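Chitinase (Thermococcus chitonophagus, PDB 5XSW) probably hydrolyses chitin as an endochitinase, this C-terminal part of a longer protein, which carries the chitinase domain, binding a glycan in its pocket. Local coordinates at residues Lys137-Lys145 with Pro156-Ile164. Residues are numbered along the deposited sequence; the frame is centred on the assembly and turned at random.
Sequences KSYYDPHVK and PPHPTQIII
Gln161 and His158 fasten the loop 156-164 to the short helix 136-139 and the turn after it, gripping three backbone carbonyls. From CB, Gln161 runs out extended, its CG anti to the carbonyl carbon (chi1 -75°). CG passes Tyr139 O at 3.8 Å, and CD comes beside Asp141 O, carried there by the bond at NE2. At the tip Gln161 NE2 donates to Asp141 O at 2.8 Å, near the amide plane, and to Tyr139 O at 3.1 Å, from above that carbonyl's plane. Its OE1 takes a bond from Arg450 of helix 449-461, and a water lies between it and His143 O. An Asx turn, His143 N to Asp141 OD1, shapes the chain beyond Asp141. The same NE2 sits over one face of the His158 imidazole, towards the rim, while Pro159 CD covers the opposite face. His158 NE2 donates to Ser138 O at 2.9 Å and ND1 accepts from Thr160 N; with both nitrogens bonded near the ring plane, the imidazole's rotation is fixed. Thr160 OG1 lies obliquely against Tyr139 CD2 at 3.4 Å and gives its proton to a water that donates to Tyr139 O, whereas the Tyr139 hydroxyl bonds Asp452. Further along, Val144 CG1 meets Ile163 CG2 at 4.1 Å. Cut back to an alanine, Gln161 would lose its amide, which would probably leave Asp141 O without that donor and Tyr139 O with its water alone of the two. Polar side chains of 156-164 thus satisfy backbone oxygens of 137-145, joining the two by side-chain bonds rather than strand pairing.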
ATOM      1  N   LYS A 137       7.722  45.324  11.301  1.00 37.98           N
ATOM      2  CA  LYS A 137       7.499  45.252  12.729  1.00 42.05           C
ATOM      3  C   LYS A 137       6.795  43.929  13.108  1.00 43.94           C
ATOM      4  O   LYS A 137       7.073  43.314  14.156  1.00 46.82           O
ATOM      5  CB  LYS A 137       6.654  46.436  13.196  1.00 48.63           C
ATOM      6  CG  LYS A 137       6.312  46.370  14.681  1.00 54.56           C
ATOM      7  CD  LYS A 137       6.267  47.753  15.335  1.00 72.18           C
ATOM      8  CE  LYS A 137       4.887  48.043  15.925  1.00 76.51           C
ATOM      9  NZ  LYS A 137       3.816  48.108  14.871  1.00 84.74           N
ATOM     10  N   SER A 138       5.828  43.555  12.282  1.00 36.38           N
ATOM     11  CA  SER A 138       5.103  42.301  12.473  1.00 43.40           C
ATOM     12  C   SER A 138       6.006  41.092  12.103  1.00 33.36           C
ATOM     13  O   SER A 138       6.056  40.105  12.820  1.00 37.18           O
ATOM     14  CB  SER A 138       3.825  42.323  11.654  1.00 38.77           C
ATOM     15  OG  SER A 138       3.122  41.088  11.790  1.00 65.32           O
ATOM     16  N   TYR A 139       6.764  41.216  11.022  1.00 34.53           N
ATOM     17  CA  TYR A 139       7.603  40.138  10.544  1.00 38.37           C
ATOM     18  C   TYR A 139       8.612  39.705  11.613  1.00 42.74           C
ATOM     19  O   TYR A 139       8.806  38.498  11.775  1.00 34.19           O
ATOM     20  CB  TYR A 139       8.290  40.561   9.245  1.00 32.39           C
ATOM     21  CG  TYR A 139       9.129  39.526   8.487  1.00 31.41           C
ATOM     22  CD1 TYR A 139      10.463  39.272   8.854  1.00 30.28           C
ATOM     23  CD2 TYR A 139       8.624  38.887   7.345  1.00 25.59           C
ATOM     24  CE1 TYR A 139      11.275  38.357   8.111  1.00 29.35           C
ATOM     25  CE2 TYR A 139       9.409  37.982   6.620  1.00 26.25           C
ATOM     26  CZ  TYR A 139      10.731  37.730   7.032  1.00 28.01           C
ATOM     27  OH  TYR A 139      11.500  36.878   6.306  1.00 28.30           O
ATOM     28  N   TYR A 140       9.185  40.651  12.384  1.00 33.35           N
ATOM     29  CA  TYR A 140      10.258  40.332  13.348  1.00 29.46           C
ATOM     30  C   TYR A 140       9.785  40.329  14.765  1.00 30.91           C
ATOM     31  O   TYR A 140      10.570  40.122  15.662  1.00 38.47           O
ATOM     32  CB  TYR A 140      11.465  41.300  13.224  1.00 32.69           C
ATOM     33  CG  TYR A 140      12.194  41.205  11.922  1.00 31.17           C
ATOM     34  CD1 TYR A 140      13.032  40.120  11.640  1.00 27.72           C
ATOM     35  CD2 TYR A 140      12.068  42.197  10.952  1.00 30.47           C
ATOM     36  CE1 TYR A 140      13.715  40.033  10.430  1.00 32.71           C
ATOM     37  CE2 TYR A 140      12.719  42.090   9.702  1.00 29.94           C
ATOM     38  CZ  TYR A 140      13.557  41.012   9.461  1.00 33.45           C
ATOM     39  OH  TYR A 140      14.225  40.888   8.262  1.00 30.33           O
ATOM     40  N   ASP A 141       8.484  40.500  14.973  1.00 34.03           N
ATOM     41  CA  ASP A 141       7.924  40.559  16.298  1.00 35.63           C
ATOM     42  C   ASP A 141       8.058  39.214  17.042  1.00 41.32           C
ATOM     43  O   ASP A 141       7.569  38.176  16.584  1.00 39.00           O
ATOM     44  CB  ASP A 141       6.452  40.973  16.203  1.00 35.61           C
ATOM     45  CG  ASP A 141       5.806  41.199  17.560  1.00 36.12           C
ATOM     46  OD1 ASP A 141       6.428  40.923  18.623  1.00 40.43           O
ATOM     47  OD2 ASP A 141       4.644  41.643  17.568  1.00 49.73           O
ATOM     48  N   PRO A 142       8.727  39.233  18.194  1.00 43.37           N
ATOM     49  CA  PRO A 142       8.923  37.940  18.866  1.00 37.16           C
ATOM     50  C   PRO A 142       7.721  37.496  19.680  1.00 40.12           C
ATOM     51  O   PRO A 142       7.763  36.401  20.224  1.00 35.52           O
ATOM     52  CB  PRO A 142      10.125  38.188  19.786  1.00 35.81           C
ATOM     53  CG  PRO A 142      10.075  39.718  20.052  1.00 44.02           C
ATOM     54  CD  PRO A 142       9.550  40.323  18.774  1.00 40.13           C
ATOM     55  N   HIS A 143       6.677  38.312  19.784  1.00 33.17           N
ATOM     56  CA  HIS A 143       5.586  37.948  20.667  1.00 35.72           C
ATOM     57  C   HIS A 143       4.839  36.781  20.000  1.00 38.95           C
ATOM     58  O   HIS A 143       4.569  36.826  18.809  1.00 38.62           O
ATOM     59  CB  HIS A 143       4.645  39.125  20.912  1.00 39.51           C
ATOM     60  CG  HIS A 143       3.317  38.730  21.478  1.00 42.34           C
ATOM     61  ND1 HIS A 143       3.072  38.690  22.832  1.00 50.11           N
ATOM     62  CD2 HIS A 143       2.155  38.376  20.873  1.00 50.65           C
ATOM     63  CE1 HIS A 143       1.820  38.320  23.042  1.00 44.73           C
ATOM     64  NE2 HIS A 143       1.242  38.122  21.869  1.00 58.28           N
ATOM     65  N   VAL A 144       4.519  35.766  20.789  1.00 33.25           N
ATOM     66  CA  VAL A 144       3.866  34.548  20.314  1.00 40.72           C
ATOM     67  C   VAL A 144       2.399  34.546  20.700  1.00 38.11           C
ATOM     68  O   VAL A 144       2.073  34.717  21.846  1.00 38.46           O
ATOM     69  CB  VAL A 144       4.550  33.283  20.923  1.00 37.20           C
ATOM     70  CG1 VAL A 144       3.791  31.984  20.556  1.00 36.03           C
ATOM     71  CG2 VAL A 144       6.021  33.224  20.486  1.00 36.63           C
ATOM     72  N   LYS A 145       1.528  34.329  19.735  1.00 39.10           N
ATOM     73  CA  LYS A 145       0.093  34.242  19.984  1.00 44.15           C
ATOM     74  C   LYS A 145      -0.360  32.768  20.110  1.00 40.04           C
ATOM     75  O   LYS A 145      -0.399  32.084  19.110  1.00 44.00           O
ATOM     76  CB  LYS A 145      -0.642  34.919  18.830  1.00 45.23           C
ATOM     77  CG  LYS A 145      -2.171  34.843  18.913  1.00 66.95           C
ATOM     78  CD  LYS A 145      -2.875  35.556  17.730  1.00 65.14           C
ATOM     79  CE  LYS A 145      -2.827  34.716  16.438  1.00 65.72           C
ATOM     80  NZ  LYS A 145      -3.906  35.041  15.433  1.00 69.27           N
ATOM     81  N   PRO A 156      -3.563  30.352  11.304  1.00 24.27           N
ATOM     82  CA  PRO A 156      -2.132  30.393  11.585  1.00 30.88           C
ATOM     83  C   PRO A 156      -1.857  31.494  12.600  1.00 33.52           C
ATOM     84  O   PRO A 156      -2.496  32.572  12.558  1.00 32.31           O
ATOM     85  CB  PRO A 156      -1.504  30.713  10.222  1.00 26.76           C
ATOM     86  CG  PRO A 156      -2.555  30.558   9.244  1.00 32.47           C
ATOM     87  CD  PRO A 156      -3.877  30.599   9.891  1.00 26.24           C
ATOM     88  N   PRO A 157      -0.991  31.208  13.553  1.00 31.57           N
ATOM     89  CA  PRO A 157      -0.745  32.236  14.564  1.00 34.18           C
ATOM     90  C   PRO A 157       0.066  33.413  14.003  1.00 37.22           C
ATOM     91  O   PRO A 157       0.110  34.445  14.653  1.00 35.02           O
ATOM     92  CB  PRO A 157       0.072  31.503  15.611  1.00 34.10           C
ATOM     93  CG  PRO A 157       0.871  30.461  14.779  1.00 29.78           C
ATOM     94  CD  PRO A 157      -0.165  29.995  13.758  1.00 31.00           C
ATOM     95  N   HIS A 158       0.687  33.246  12.840  1.00 28.80           N
ATOM     96  CA  HIS A 158       1.495  34.322  12.244  1.00 30.32           C
ATOM     97  C   HIS A 158       1.586  34.016  10.768  1.00 33.82           C
ATOM     98  O   HIS A 158       1.598  32.850  10.373  1.00 32.70           O
ATOM     99  CB  HIS A 158       2.876  34.411  12.899  1.00 29.82           C
ATOM    100  CG  HIS A 158       3.605  35.699  12.615  1.00 31.40           C
ATOM    101  ND1 HIS A 158       4.206  35.971  11.409  1.00 31.07           N
ATOM    102  CD2 HIS A 158       3.788  36.800  13.383  1.00 34.51           C
ATOM    103  CE1 HIS A 158       4.731  37.183  11.438  1.00 29.89           C
ATOM    104  NE2 HIS A 158       4.508  37.698  12.635  1.00 30.98           N
ATOM    105  N   PRO A 159       1.561  35.046   9.922  1.00 33.78           N
ATOM    106  CA  PRO A 159       1.630  34.753   8.485  1.00 27.66           C
ATOM    107  C   PRO A 159       3.013  34.448   7.890  1.00 27.44           C
ATOM    108  O   PRO A 159       3.073  33.914   6.770  1.00 31.06           O
ATOM    109  CB  PRO A 159       1.088  36.047   7.850  1.00 33.65           C
ATOM    110  CG  PRO A 159       1.485  37.129   8.854  1.00 32.62           C
ATOM    111  CD  PRO A 159       1.187  36.453  10.204  1.00 32.79           C
ATOM    112  N   THR A 160       4.100  34.843   8.559  1.00 26.34           N
ATOM    113  CA  THR A 160       5.424  34.652   7.950  1.00 25.27           C
ATOM    114  C   THR A 160       6.377  33.909   8.927  1.00 22.73           C
ATOM    115  O   THR A 160       7.402  33.389   8.501  1.00 30.46           O
ATOM    116  CB  THR A 160       6.075  36.011   7.514  1.00 27.62           C
ATOM    117  OG1 THR A 160       6.188  36.869   8.660  1.00 27.76           O
ATOM    118  CG2 THR A 160       5.235  36.683   6.445  1.00 28.06           C
ATOM    119  N   GLN A 161       6.001  33.845  10.205  1.00 24.11           N
ATOM    120  CA  GLN A 161       6.807  33.105  11.196  1.00 25.54           C
ATOM    121  C   GLN A 161       6.315  31.655  11.321  1.00 29.56           C
ATOM    122  O   GLN A 161       5.108  31.427  11.291  1.00 25.96           O
ATOM    123  CB  GLN A 161       6.747  33.724  12.595  1.00 30.77           C
ATOM    124  CG  GLN A 161       7.600  35.035  12.743  1.00 29.13           C
ATOM    125  CD  GLN A 161       7.392  35.683  14.065  1.00 33.08           C
ATOM    126  OE1 GLN A 161       7.262  35.014  15.100  1.00 31.70           O
ATOM    127  NE2 GLN A 161       7.343  37.036  14.062  1.00 32.33           N
ATOM    128  N   ILE A 162       7.254  30.709  11.454  1.00 27.75           N
ATOM    129  CA  ILE A 162       6.931  29.308  11.831  1.00 27.40           C
ATOM    130  C   ILE A 162       7.113  29.180  13.310  1.00 27.42           C
ATOM    131  O   ILE A 162       8.180  29.517  13.841  1.00 27.14           O
ATOM    132  CB  ILE A 162       7.880  28.284  11.178  1.00 28.38           C
ATOM    133  CG1 ILE A 162       7.889  28.456   9.676  1.00 26.36           C
ATOM    134  CG2 ILE A 162       7.484  26.829  11.571  1.00 30.95           C
ATOM    135  CD1 ILE A 162       9.113  27.872   9.058  1.00 29.50           C
ATOM    136  N   ILE A 163       6.096  28.706  13.996  1.00 20.98           N
ATOM    137  CA  ILE A 163       6.161  28.634  15.453  1.00 21.51           C
ATOM    138  C   ILE A 163       6.043  27.153  15.904  1.00 28.49           C
ATOM    139  O   ILE A 163       4.922  26.616  16.061  1.00 23.99           O
ATOM    140  CB  ILE A 163       4.984  29.421  16.138  1.00 24.16           C
ATOM    141  CG1 ILE A 163       4.834  30.837  15.526  1.00 30.53           C
ATOM    142  CG2 ILE A 163       5.198  29.407  17.627  1.00 23.65           C
ATOM    143  CD1 ILE A 163       6.094  31.663  15.691  1.00 27.10           C
ATOM    144  N   ILE A 164       7.174  26.505  16.134  1.00 26.43           N
ATOM    145  CA  ILE A 164       7.134  25.166  16.685  1.00 24.99           C
ATOM    146  C   ILE A 164       7.332  25.315  18.182  1.00 25.47           C
ATOM    147  O   ILE A 164       8.361  25.809  18.632  1.00 26.48           O
ATOM    148  CB  ILE A 164       8.244  24.277  16.104  1.00 25.81           C
ATOM    149  CG1 ILE A 164       8.035  24.073  14.603  1.00 25.00           C
ATOM    150  CG2 ILE A 164       8.280  22.941  16.826  1.00 28.77           C
ATOM    151  CD1 ILE A 164       9.201  23.401  13.910  1.00 27.09           C
TER
HETATM  152  O   HOH W   1       8.453  36.450   9.893  1.00 30.51           O
HETATM  153  O   HOH W   2       4.864  35.001  16.560  1.00 36.00           O